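Local coordinates for bifunctional purine biosynthetic protein ADE5,7 (Cryptococcus neoformans var. grubii serotype A, PDB 7LVO), which catalyses the second and fifth steps of de novo purine biosynthesis, its N-terminal half being the GAR synthetase that ligates phosphoribosylamine to glycine with ATP, at residues A[116-121]-A[138-143]; A[150-153]-A[157-160]; A[212-217]-A[228-233]; A[316-321]-A[327-332]. All coordinates share one frame; numbering follows the deposited sequence.

In the fold
From the N terminus, the chain closes four loops in series; none nests in or crosses another. Contact 1 brings the end of helix 114-118 against the turn entering helix 141-144. Helix 146-155 follows directly, and contact 2 closes the tight turn that ends it; Leu-142 packs on Phe-152 between the two. Contact 3 sets helix 207-218 on strand 229-234 of an antiparallel sheet, tied back to contact 2 by the Lys-150 to Glu-233 salt bridge. Contact 4 is the hairpin 315-323/326-333, the edge of a second antiparallel sheet. Its Val-329 bonds to Pro-159 and Thr-160 of contact 2, while Tyr-332 packs against Leu-142 and Glu-143 of contact 1.

Contact 1. Residues A[116-121]-A[138-143]; sequences PLVDGV and AAAMLE. With EDO (1,2-ethanediol), chain B.
Val-118 meets Ala-140 with one branch, a worked example of how a helix end and a turn can pack by small apolar groups set against each other and against backbone carbonyls, without a hydrogen bond between them. From Val-118 CB, still 4.8 Å from Ala-140 CB, the two methyls part. CG1 lies opposite the backbone N (chi1 171°) and points off the contact. CG2 stands beside the backbone N and does the touching, 3.8 Å from Ala-140 O and 4.4 Å from Ala-140 CB. Ala-140 CB in turn lies 4.4 Å from Leu-117 CB and 3.6 Å from Leu-117 O. That carbonyl is already taken by Gly-120 N, so the methyl rests on an oxygen that has a hydrogen-bond partner. On the other side Ala-138 to Met-141 form a type I beta turn, and Ala-138 N gives a bond of 3.0 Å to O1 of a 1,2-ethanediol, probably from the crystallisation liquor. Beyond the turn Glu-143 is held by a salt bridge to Arg-335. Gly-120, with positive phi and two bonds back into the last turn, ends helix 114-118 in a Schellman motif, in the N domain of the GAR synthetase.

Contact 2. Residues A[150-153]-A[157-160]; sequences KEFM and NIPT
Two successive bends, at chi2 (-72°) and chi3 (-67°), fold the chain of Lys-150 round so that its ammonium comes to Thr-160, whose OG1 lies opposite its own backbone N (chi1 -172°) and is thereby presented to the helix. NZ donates to OG1 over 2.6 Å. The sulfur of Met-153 reaches the same hydroxyl, SD standing 3.5 Å from Thr-160 OG1, with the extended methionine lying roughly at right angles across the threonine. Nearer the backbone, Met-153 CB packs 3.8 Å from Ile-158 CB. The far end of that isoleucine goes to another partner: its CD1 approaches CE1 of Phe-152 at 3.4 Å, slanting in toward the ring. The chain reversal itself is a Schellman motif. Asn-157 takes positive phi as the C-prime residue of helix 146-155, and Ile-158 N makes an almost straight 2.7 Å bond to Met-153 O. The side chains of Ile-158 and Met-153 also pack on Val-329 and Tyr-332 of strand 326-333. Lys-150 NZ also makes a salt bridge to Glu-233, part of a predicted ATP site, and a hydrogen bond to Ala-161 O. Since Val-329 O, the second partner of Thr-160 OG1, can only accept, the threonine would accept from the lysine and donate to the strand, joining helix to strand 326-333, and probably helps hold Lys-150 in place.

Contact 3. Residues A[212-217]-A[228-233]; sequences AALKSV and DEVVVE
Leu-214 lays one methyl across two valines of the neighbouring strand, an instance of helix-on-sheet packing in the ATP-grasp domain: helix 207-218 lies against the antiparallel sheet that contains strand 229-234. CD2 of Leu-214 is 4.3 Å from CG2 of Val-232, and the same CD2 is 4.5 Å from CG2 of Val-230, so the touch is light and wholly apolar. The two valines offer the same branch by different torsions. In Val-230 (chi1 62°) CG2 falls opposite the backbone N, whereas in Val-232 (chi1 -178°) it sits beside the N. Both residues start toward the helix, as expected two apart on a strand. Outside this first shell, Ile-190 of strand 188-192 touches Leu-214 and Val-230, and Phe-166 of strand 163-167 touches both valines. Ala-174 and Ile-178 of helix 171-179 pack on the leucine as well, making it a link between two helices and the sheet. Strand 229-234 is held between its neighbours by backbone bonds, Val-230 to Phe-166 and Val-231 to Lys-191. At the helix, Ser-216 turns its hydroxyl back on the preceding turn, OG donating to Ala-213 O over 2.9 Å from well above the carbonyl plane.

Contact 4. Residues A[316-321]-A[327-332]; sequences LFTGFM and PRVLEY
Strand 316-321 and strand 327-332 run antiparallel but strongly twisted, their directions 134° apart, with Thr-318 facing Tyr-332 and Phe-320 facing Val-329 as non-hydrogen-bonded pairs. Between these pairs the register slips by one. Gly-319 N bonds to Glu-331 O at 3.0 Å, but Gly-319 O receives Leu-330 N at 2.8 Å, so Leu-330 and Glu-331 both stand across from one glycine. Leu-330 drops to near-helical backbone angles, the mark of the first position in a classic beta bulge. Further along, Met-321 and Arg-328 exchange two bonds, the one from Met-321 N to Arg-328 O measuring 2.8 Å. This bulged hairpin forms one edge of a four-stranded antiparallel sheet in the ATP-grasp domain, and the bulge includes Glu-331, a predicted magnesium ligand; Lys-146 makes a long, weak ion pair with it. The extra residue also aims Leu-330 at Met-321, whose CB lies 3.9 Å from Leu-330 CD2. On the face of Thr-318 and Phe-320, the side chains of Thr-318 and Tyr-332 run alongside each other, OG1 of the threonine meeting the tyrosine ring at its edge, in plane, 3.8 Å from CD1. Val-329 CG1 lies over one face of that ring, offset toward the rim, and Tyr-332 OH bonds to Thr-301 of helix 287-307. Phe-320 is flanked by Val-329, its CE2 4.0 Å from CG2, and by Pro-327, whose CB is 3.9 Å from Phe-320 CD2. Arg-328, bent at chi2 (-68°), turns back so that NH1 reaches Pro-327 O at 2.6 Å, the oxygen lying in the guanidinium plane.

Contact 1. Residues A[116-121]-A[138-143]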
loop_
_atom_site.group_PDB
_atom_site.type_symbol
_atom_site.label_atom_id
_atom_site.label_comp_id
_atom_site.label_asym_id
_atom_site.label_seq_id
_atom_site.Cartn_x
_atom_site.Cartn_y
_atom_site.Cartn_z
ATOM N N PRO A 116 -9.490 -7.021 -3.822
ATOM C CA PRO A 116 -9.554 -7.823 -5.061
ATOM C C PRO A 116 -8.409 -8.815 -5.190
ATOM O O PRO A 116 -8.612 -9.921 -5.703
ATOM C CB PRO A 116 -9.527 -6.762 -6.174
ATOM C CG PRO A 116 -8.952 -5.536 -5.537
ATOM C CD PRO A 116 -9.395 -5.575 -4.097
ATOM N N LEU A 117 -7.206 -8.446 -4.750
ATOM C CA LEU A 117 -6.081 -9.376 -4.817
ATOM C C LEU A 117 -6.308 -10.573 -3.904
ATOM O O LEU A 117 -6.244 -11.730 -4.345
ATOM C CB LEU A 117 -4.786 -8.653 -4.450
ATOM C CG LEU A 117 -4.264 -7.668 -5.489
ATOM C CD1 LEU A 117 -3.076 -6.889 -4.946
ATOM C CD2 LEU A 117 -3.884 -8.388 -6.767
ATOM N N VAL A 118 -6.594 -10.319 -2.624
ATOM C CA VAL A 118 -6.820 -11.416 -1.684
ATOM C C VAL A 118 -8.039 -12.226 -2.092
ATOM O O VAL A 118 -8.117 -13.429 -1.816
ATOM C CB VAL A 118 -6.960 -10.866 -0.249
ATOM C CG1 VAL A 118 -7.415 -11.952 0.698
ATOM C CG2 VAL A 118 -5.639 -10.275 0.215
ATOM N N ASP A 119 -9.015 -11.589 -2.738
ATOM C CA ASP A 119 -10.194 -12.301 -3.217
ATOM C C ASP A 119 -9.934 -13.059 -4.513
ATOM O O ASP A 119 -10.796 -13.821 -4.945
ATOM C CB ASP A 119 -11.352 -11.322 -3.409
ATOM C CG ASP A 119 -11.935 -10.840 -2.085
ATOM O OD1 ASP A 119 -11.504 -11.344 -1.030
ATOM O OD2 ASP A 119 -12.826 -9.964 -2.101
ATOM N N GLY A 120 -8.773 -12.871 -5.132
ATOM C CA GLY A 120 -8.380 -13.648 -6.277
ATOM C C GLY A 120 -8.643 -13.034 -7.630
ATOM O O GLY A 120 -8.944 -13.777 -8.575
ATOM N N VAL A 121 -8.530 -11.715 -7.763
ATOM C CA VAL A 121 -8.773 -11.078 -9.050
ATOM C C VAL A 121 -7.762 -11.555 -10.087
ATOM O O VAL A 121 -8.069 -11.609 -11.284
ATOM C CB VAL A 121 -8.746 -9.541 -8.899
ATOM C CG1 VAL A 121 -7.338 -9.064 -8.558
ATOM C CG2 VAL A 121 -9.253 -8.871 -10.165
ATOM N N ALA A 138 -3.216 -17.331 -4.261
ATOM C CA ALA A 138 -2.466 -17.966 -3.183
ATOM C C ALA A 138 -1.376 -17.042 -2.641
ATOM O O ALA A 138 -1.268 -16.839 -1.425
ATOM C CB ALA A 138 -1.859 -19.278 -3.676
ATOM N N ALA A 139 -0.555 -16.478 -3.529
ATOM C CA ALA A 139 0.521 -15.600 -3.083
ATOM C C ALA A 139 -0.017 -14.387 -2.330
ATOM O O ALA A 139 0.660 -13.857 -1.440
ATOM C CB ALA A 139 1.357 -15.146 -4.279
ATOM N N ALA A 140 -1.228 -13.934 -2.671
ATOM C CA ALA A 140 -1.821 -12.792 -1.983
ATOM C C ALA A 140 -2.104 -13.080 -0.513
ATOM O O ALA A 140 -2.366 -12.138 0.246
ATOM C CB ALA A 140 -3.113 -12.374 -2.686
ATOM N N MET A 141 -2.047 -14.349 -0.093
ATOM C CA MET A 141 -2.305 -14.684 1.302
ATOM C C MET A 141 -1.248 -14.119 2.245
ATOM O O MET A 141 -1.479 -14.082 3.456
ATOM C CB MET A 141 -2.384 -16.199 1.465
ATOM C CG MET A 141 -3.507 -16.848 0.668
ATOM S SD MET A 141 -3.600 -18.638 0.917
ATOM C CE MET A 141 -4.499 -18.721 2.464
ATOM N N LEU A 142 -0.104 -13.678 1.722
ATOM C CA LEU A 142 0.882 -13.015 2.570
ATOM C C LEU A 142 0.277 -11.815 3.290
ATOM O O LEU A 142 0.693 -11.483 4.403
ATOM C CB LEU A 142 2.088 -12.565 1.743
ATOM C CG LEU A 142 3.082 -13.627 1.295
ATOM C CD1 LEU A 142 4.172 -12.983 0.430
ATOM C CD2 LEU A 142 3.701 -14.351 2.482
ATOM N N GLU A 143 -0.698 -11.147 2.667
ATOM C CA GLU A 143 -1.443 -10.080 3.313
ATOM C C GLU A 143 -2.842 -10.489 3.734
ATOM O O GLU A 143 -3.371 -9.923 4.690
ATOM C CB GLU A 143 -1.544 -8.862 2.384
ATOM C CG GLU A 143 -2.137 -7.625 3.055
ATOM C CD GLU A 143 -2.269 -6.439 2.114
ATOM O OE1 GLU A 143 -1.721 -6.490 0.992
ATOM O OE2 GLU A 143 -2.928 -5.448 2.504
HETATM C C1 EDO B . -4.358 -19.716 -7.455
HETATM O O1 EDO B . -3.368 -18.871 -6.849
HETATM C C2 EDO B . -4.258 -19.631 -8.972
HETATM O O2 EDO B . -2.969 -20.078 -9.392
#

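Contact 2. Residues A[150-153]-A[157-160]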
loop_
_atom_site.group_PDB
_atom_site.type_symbol
_atom_site.label_atom_id
_atom_site.label_comp_id
_atom_site.label_asym_id
_atom_site.label_seq_id
_atom_site.Cartn_x
_atom_site.Cartn_y
_atom_site.Cartn_z
ATOM N N LYS A 150 2.629 -15.207 9.301
ATOM C CA LYS A 150 3.540 -15.415 10.422
ATOM C C LYS A 150 4.149 -16.812 10.379
ATOM O O LYS A 150 5.345 -16.982 10.646
ATOM C CB LYS A 150 2.806 -15.186 11.743
ATOM C CG LYS A 150 2.265 -13.773 11.910
ATOM C CD LYS A 150 3.364 -12.744 12.151
ATOM C CE LYS A 150 4.051 -12.955 13.503
ATOM N NZ LYS A 150 4.957 -11.821 13.860
ATOM N N GLU A 151 3.343 -17.826 10.052
ATOM C CA GLU A 151 3.884 -19.169 9.881
ATOM C C GLU A 151 4.933 -19.190 8.775
ATOM O O GLU A 151 5.987 -19.814 8.922
ATOM C CB GLU A 151 2.756 -20.157 9.570
ATOM C CG GLU A 151 3.213 -21.607 9.457
ATOM C CD GLU A 151 2.161 -22.514 8.835
ATOM O OE1 GLU A 151 1.018 -22.053 8.616
ATOM O OE2 GLU A 151 2.477 -23.690 8.560
ATOM N N PHE A 152 4.650 -18.518 7.654
ATOM C CA PHE A 152 5.616 -18.438 6.565
ATOM C C PHE A 152 6.936 -17.848 7.043
ATOM O O PHE A 152 8.010 -18.333 6.678
ATOM C CB PHE A 152 5.028 -17.606 5.418
ATOM C CG PHE A 152 6.002 -17.324 4.305
ATOM C CD1 PHE A 152 6.817 -16.207 4.343
ATOM C CD2 PHE A 152 6.099 -18.179 3.220
ATOM C CE1 PHE A 152 7.715 -15.949 3.324
ATOM C CE2 PHE A 152 6.998 -17.926 2.199
ATOM C CZ PHE A 152 7.804 -16.814 2.248
ATOM N N MET A 153 6.878 -16.795 7.862
ATOM C CA MET A 153 8.105 -16.163 8.329
ATOM C C MET A 153 8.912 -17.121 9.201
ATOM O O MET A 153 10.133 -17.245 9.046
ATOM C CB MET A 153 7.772 -14.881 9.098
ATOM C CG MET A 153 7.100 -13.807 8.267
ATOM S SD MET A 153 6.515 -12.425 9.285
ATOM C CE MET A 153 5.374 -11.619 8.161
ATOM N N ASN A 157 12.686 -18.675 8.643
ATOM C CA ASN A 157 13.619 -17.950 9.505
ATOM C C ASN A 157 13.658 -16.464 9.161
ATOM O O ASN A 157 14.717 -15.837 9.148
ATOM C CB ASN A 157 15.020 -18.561 9.427
ATOM C CG ASN A 157 15.135 -19.857 10.204
ATOM O OD1 ASN A 157 14.527 -20.013 11.266
ATOM N ND2 ASN A 157 15.920 -20.795 9.681
ATOM N N ILE A 158 12.490 -15.897 8.883
ATOM C CA ILE A 158 12.356 -14.473 8.589
ATOM C C ILE A 158 12.090 -13.746 9.904
ATOM O O ILE A 158 11.104 -14.069 10.586
ATOM C CB ILE A 158 11.232 -14.223 7.573
ATOM C CG1 ILE A 158 11.577 -14.923 6.243
ATOM C CG2 ILE A 158 11.021 -12.748 7.373
ATOM C CD1 ILE A 158 10.405 -15.105 5.298
ATOM N N PRO A 159 12.921 -12.779 10.292
ATOM C CA PRO A 159 12.777 -12.180 11.628
ATOM C C PRO A 159 11.447 -11.458 11.802
ATOM O O PRO A 159 11.088 -10.566 11.024
ATOM C CB PRO A 159 13.964 -11.210 11.716
ATOM C CG PRO A 159 14.352 -10.936 10.300
ATOM C CD PRO A 159 14.058 -12.209 9.544
ATOM N N THR A 160 10.719 -11.849 12.845
ATOM C CA THR A 160 9.425 -11.257 13.156
ATOM C C THR A 160 9.159 -11.462 14.643
ATOM O O THR A 160 9.887 -12.175 15.333
ATOM C CB THR A 160 8.308 -11.868 12.303
ATOM O OG1 THR A 160 7.087 -11.141 12.500
ATOM C CG2 THR A 160 8.088 -13.327 12.678
#

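Contact 3. Residues A[212-217]-A[228-233]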
loop_
_atom_site.group_PDB
_atom_site.type_symbol
_atom_site.label_atom_id
_atom_site.label_comp_id
_atom_site.label_asym_id
_atom_site.label_seq_id
_atom_site.Cartn_x
_atom_site.Cartn_y
_atom_site.Cartn_z
ATOM N N ALA A 212 -10.433 -8.951 26.844
ATOM C CA ALA A 212 -11.588 -8.320 26.214
ATOM C C ALA A 212 -11.421 -8.262 24.701
ATOM O O ALA A 212 -12.380 -8.501 23.954
ATOM C CB ALA A 212 -11.800 -6.921 26.786
ATOM N N ALA A 213 -10.211 -7.950 24.230
ATOM C CA ALA A 213 -9.959 -7.899 22.796
ATOM C C ALA A 213 -10.072 -9.268 22.139
ATOM O O ALA A 213 -10.335 -9.341 20.935
ATOM C CB ALA A 213 -8.576 -7.302 22.526
ATOM N N LEU A 214 -9.882 -10.349 22.897
ATOM C CA LEU A 214 -10.041 -11.685 22.332
ATOM C C LEU A 214 -11.511 -12.057 22.179
ATOM O O LEU A 214 -11.893 -12.698 21.193
ATOM C CB LEU A 214 -9.322 -12.720 23.199
ATOM C CG LEU A 214 -7.794 -12.667 23.205
ATOM C CD1 LEU A 214 -7.228 -13.777 24.082
ATOM C CD2 LEU A 214 -7.249 -12.767 21.788
ATOM N N LYS A 215 -12.349 -11.669 23.143
ATOM C CA LYS A 215 -13.775 -11.962 23.040
ATOM C C LYS A 215 -14.450 -11.101 21.981
ATOM O O LYS A 215 -15.439 -11.530 21.374
ATOM C CB LYS A 215 -14.457 -11.770 24.395
ATOM C CG LYS A 215 -15.975 -11.850 24.341
ATOM C CD LYS A 215 -16.585 -11.875 25.733
ATOM C CE LYS A 215 -16.214 -13.148 26.476
ATOM N NZ LYS A 215 -16.833 -13.205 27.829
ATOM N N SER A 216 -13.939 -9.892 21.745
ATOM C CA SER A 216 -14.530 -9.019 20.740
ATOM C C SER A 216 -14.233 -9.487 19.321
ATOM O O SER A 216 -14.943 -9.090 18.391
ATOM C CB SER A 216 -14.025 -7.587 20.928
ATOM O OG SER A 216 -12.609 -7.529 20.855
ATOM N N VAL A 217 -13.207 -10.317 19.134
ATOM C CA VAL A 217 -12.844 -10.806 17.815
ATOM C C VAL A 217 -13.192 -12.275 17.618
ATOM O O VAL A 217 -13.498 -12.678 16.489
ATOM C CB VAL A 217 -11.342 -10.564 17.548
ATOM C CG1 VAL A 217 -10.960 -11.058 16.163
ATOM C CG2 VAL A 217 -10.999 -9.091 17.716
ATOM N N ASP A 228 -12.121 -15.252 12.168
ATOM C CA ASP A 228 -12.153 -16.709 12.237
ATOM C C ASP A 228 -10.832 -17.266 12.751
ATOM O O ASP A 228 -10.804 -18.345 13.357
ATOM C CB ASP A 228 -12.479 -17.294 10.862
ATOM C CG ASP A 228 -13.883 -16.951 10.401
ATOM O OD1 ASP A 228 -14.588 -16.222 11.132
ATOM O OD2 ASP A 228 -14.282 -17.407 9.308
ATOM N N GLU A 229 -9.733 -16.554 12.512
ATOM C CA GLU A 229 -8.435 -16.865 13.093
ATOM C C GLU A 229 -7.842 -15.575 13.643
ATOM O O GLU A 229 -8.118 -14.481 13.139
ATOM C CB GLU A 229 -7.491 -17.498 12.070
ATOM C CG GLU A 229 -7.948 -18.863 11.578
ATOM C CD GLU A 229 -7.077 -19.404 10.458
ATOM O OE1 GLU A 229 -6.290 -18.623 9.883
ATOM O OE2 GLU A 229 -7.177 -20.613 10.152
ATOM N N VAL A 230 -7.024 -15.708 14.686
ATOM C CA VAL A 230 -6.445 -14.566 15.377
ATOM C C VAL A 230 -4.967 -14.832 15.623
ATOM O O VAL A 230 -4.573 -15.960 15.942
ATOM C CB VAL A 230 -7.179 -14.280 16.707
ATOM C CG1 VAL A 230 -7.049 -15.460 17.656
ATOM C CG2 VAL A 230 -6.637 -13.010 17.352
ATOM N N VAL A 231 -4.154 -13.790 15.474
ATOM C CA VAL A 231 -2.724 -13.850 15.739
ATOM C C VAL A 231 -2.439 -13.047 17.001
ATOM O O VAL A 231 -2.843 -11.883 17.108
ATOM C CB VAL A 231 -1.908 -13.308 14.553
ATOM C CG1 VAL A 231 -0.449 -13.133 14.952
ATOM C CG2 VAL A 231 -2.031 -14.228 13.350
ATOM N N VAL A 232 -1.745 -13.668 17.951
ATOM C CA VAL A 232 -1.293 -13.015 19.172
ATOM C C VAL A 232 0.226 -12.996 19.131
ATOM O O VAL A 232 0.864 -14.057 19.139
ATOM C CB VAL A 232 -1.804 -13.736 20.430
ATOM C CG1 VAL A 232 -1.354 -13.006 21.680
ATOM C CG2 VAL A 232 -3.321 -13.862 20.389
ATOM N N GLU A 233 0.805 -11.796 19.088
ATOM C CA GLU A 233 2.246 -11.655 18.930
ATOM C C GLU A 233 2.771 -10.569 19.854
ATOM O O GLU A 233 2.017 -9.737 20.365
ATOM C CB GLU A 233 2.622 -11.334 17.477
ATOM C CG GLU A 233 2.076 -10.019 16.976
ATOM C CD GLU A 233 2.455 -9.745 15.533
ATOM O OE1 GLU A 233 2.548 -10.712 14.755
ATOM O OE2 GLU A 233 2.662 -8.560 15.189
#

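Contact 4. Residues A[316-321]-A[327-332]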
loop_
_atom_site.group_PDB
_atom_site.type_symbol
_atom_site.label_atom_id
_atom_site.label_comp_id
_atom_site.label_asym_id
_atom_site.label_seq_id
_atom_site.Cartn_x
_atom_site.Cartn_y
_atom_site.Cartn_z
ATOM N N LEU A 316 5.791 -6.134 -3.704
ATOM C CA LEU A 316 5.915 -6.618 -2.335
ATOM C C LEU A 316 6.186 -5.429 -1.416
ATOM O O LEU A 316 7.266 -4.831 -1.464
ATOM C CB LEU A 316 7.022 -7.662 -2.229
ATOM C CG LEU A 316 7.235 -8.238 -0.831
ATOM C CD1 LEU A 316 6.046 -9.093 -0.430
ATOM C CD2 LEU A 316 8.533 -9.030 -0.758
ATOM N N PHE A 317 5.204 -5.081 -0.590
ATOM C CA PHE A 317 5.327 -4.009 0.395
ATOM C C PHE A 317 5.541 -4.658 1.762
ATOM O O PHE A 317 4.619 -5.267 2.325
ATOM C CB PHE A 317 4.082 -3.121 0.396
ATOM C CG PHE A 317 4.109 -2.022 1.427
ATOM C CD1 PHE A 317 3.952 -2.306 2.774
ATOM C CD2 PHE A 317 4.271 -0.703 1.045
ATOM C CE1 PHE A 317 3.971 -1.296 3.721
ATOM C CE2 PHE A 317 4.286 0.313 1.992
ATOM C CZ PHE A 317 4.134 0.008 3.329
ATOM N N THR A 318 6.748 -4.523 2.299
ATOM C CA THR A 318 7.108 -5.101 3.586
ATOM C C THR A 318 7.204 -3.983 4.615
ATOM O O THR A 318 7.990 -3.046 4.448
ATOM C CB THR A 318 8.432 -5.863 3.498
ATOM O OG1 THR A 318 8.367 -6.799 2.420
ATOM C CG2 THR A 318 8.712 -6.600 4.796
ATOM N N GLY A 319 6.378 -4.068 5.655
ATOM C CA GLY A 319 6.436 -3.113 6.739
ATOM C C GLY A 319 7.341 -3.587 7.852
ATOM O O GLY A 319 7.060 -4.609 8.487
ATOM N N PHE A 320 8.425 -2.855 8.091
ATOM C CA PHE A 320 9.410 -3.210 9.095
ATOM C C PHE A 320 9.246 -2.357 10.352
ATOM O O PHE A 320 8.721 -1.246 10.321
ATOM C CB PHE A 320 10.839 -3.020 8.562
ATOM C CG PHE A 320 11.216 -3.958 7.468
ATOM C CD1 PHE A 320 10.931 -3.656 6.147
ATOM C CD2 PHE A 320 11.870 -5.145 7.753
ATOM C CE1 PHE A 320 11.284 -4.522 5.139
ATOM C CE2 PHE A 320 12.226 -6.009 6.743
ATOM C CZ PHE A 320 11.930 -5.695 5.435
ATOM N N MET A 321 9.715 -2.902 11.467
ATOM C CA MET A 321 10.009 -2.127 12.665
ATOM C C MET A 321 11.489 -2.320 12.962
ATOM O O MET A 321 11.952 -3.460 13.107
ATOM C CB MET A 321 9.161 -2.570 13.858
ATOM C CG MET A 321 9.503 -1.803 15.134
ATOM S SD MET A 321 8.360 -2.089 16.492
ATOM C CE MET A 321 6.885 -1.259 15.880
ATOM N N PRO A 327 16.010 -5.173 12.235
ATOM C CA PRO A 327 14.702 -5.088 11.574
ATOM C C PRO A 327 13.816 -6.272 11.929
ATOM O O PRO A 327 14.289 -7.384 12.160
ATOM C CB PRO A 327 15.049 -5.078 10.078
ATOM C CG PRO A 327 16.503 -4.709 10.010
ATOM C CD PRO A 327 17.123 -5.241 11.272
ATOM N N ARG A 328 12.510 -6.013 11.966
ATOM C CA ARG A 328 11.506 -7.034 12.221
ATOM C C ARG A 328 10.327 -6.790 11.292
ATOM O O ARG A 328 9.898 -5.646 11.117
ATOM C CB ARG A 328 11.030 -7.019 13.678
ATOM C CG ARG A 328 12.124 -7.303 14.694
ATOM C CD ARG A 328 12.622 -8.734 14.604
ATOM N NE ARG A 328 13.659 -9.012 15.588
ATOM C CZ ARG A 328 14.954 -8.794 15.399
ATOM N NH1 ARG A 328 15.412 -8.292 14.264
ATOM N NH2 ARG A 328 15.811 -9.086 16.375
ATOM N N VAL A 329 9.803 -7.865 10.708
ATOM C CA VAL A 329 8.680 -7.760 9.783
ATOM C C VAL A 329 7.386 -7.670 10.580
ATOM O O VAL A 329 7.011 -8.613 11.287
ATOM C CB VAL A 329 8.646 -8.954 8.815
ATOM C CG1 VAL A 329 7.429 -8.859 7.917
ATOM C CG2 VAL A 329 9.932 -9.003 7.991
ATOM N N LEU A 330 6.700 -6.534 10.470
ATOM C CA LEU A 330 5.399 -6.395 11.111
ATOM C C LEU A 330 4.296 -7.042 10.275
ATOM O O LEU A 330 3.421 -7.725 10.819
ATOM C CB LEU A 330 5.072 -4.923 11.337
ATOM C CG LEU A 330 5.963 -4.141 12.302
ATOM C CD1 LEU A 330 5.467 -2.705 12.414
ATOM C CD2 LEU A 330 6.005 -4.806 13.668
ATOM N N GLU A 331 4.330 -6.851 8.959
ATOM C CA GLU A 331 3.291 -7.389 8.091
ATOM C C GLU A 331 3.733 -7.277 6.643
ATOM O O GLU A 331 4.533 -6.404 6.289
ATOM C CB GLU A 331 1.962 -6.644 8.288
ATOM C CG GLU A 331 2.044 -5.159 7.969
ATOM C CD GLU A 331 0.758 -4.419 8.283
ATOM O OE1 GLU A 331 -0.075 -4.964 9.038
ATOM O OE2 GLU A 331 0.580 -3.295 7.768
ATOM N N TYR A 332 3.210 -8.177 5.815
ATOM C CA TYR A 332 3.385 -8.114 4.372
ATOM C C TYR A 332 2.151 -7.460 3.755
ATOM O O TYR A 332 1.016 -7.799 4.113
ATOM C CB TYR A 332 3.583 -9.506 3.762
ATOM C CG TYR A 332 4.915 -10.155 4.043
ATOM C CD1 TYR A 332 6.097 -9.595 3.578
ATOM C CD2 TYR A 332 4.992 -11.346 4.747
ATOM C CE1 TYR A 332 7.316 -10.192 3.826
ATOM C CE2 TYR A 332 6.209 -11.954 4.999
ATOM C CZ TYR A 332 7.366 -11.372 4.538
ATOM O OH TYR A 332 8.571 -11.978 4.788
#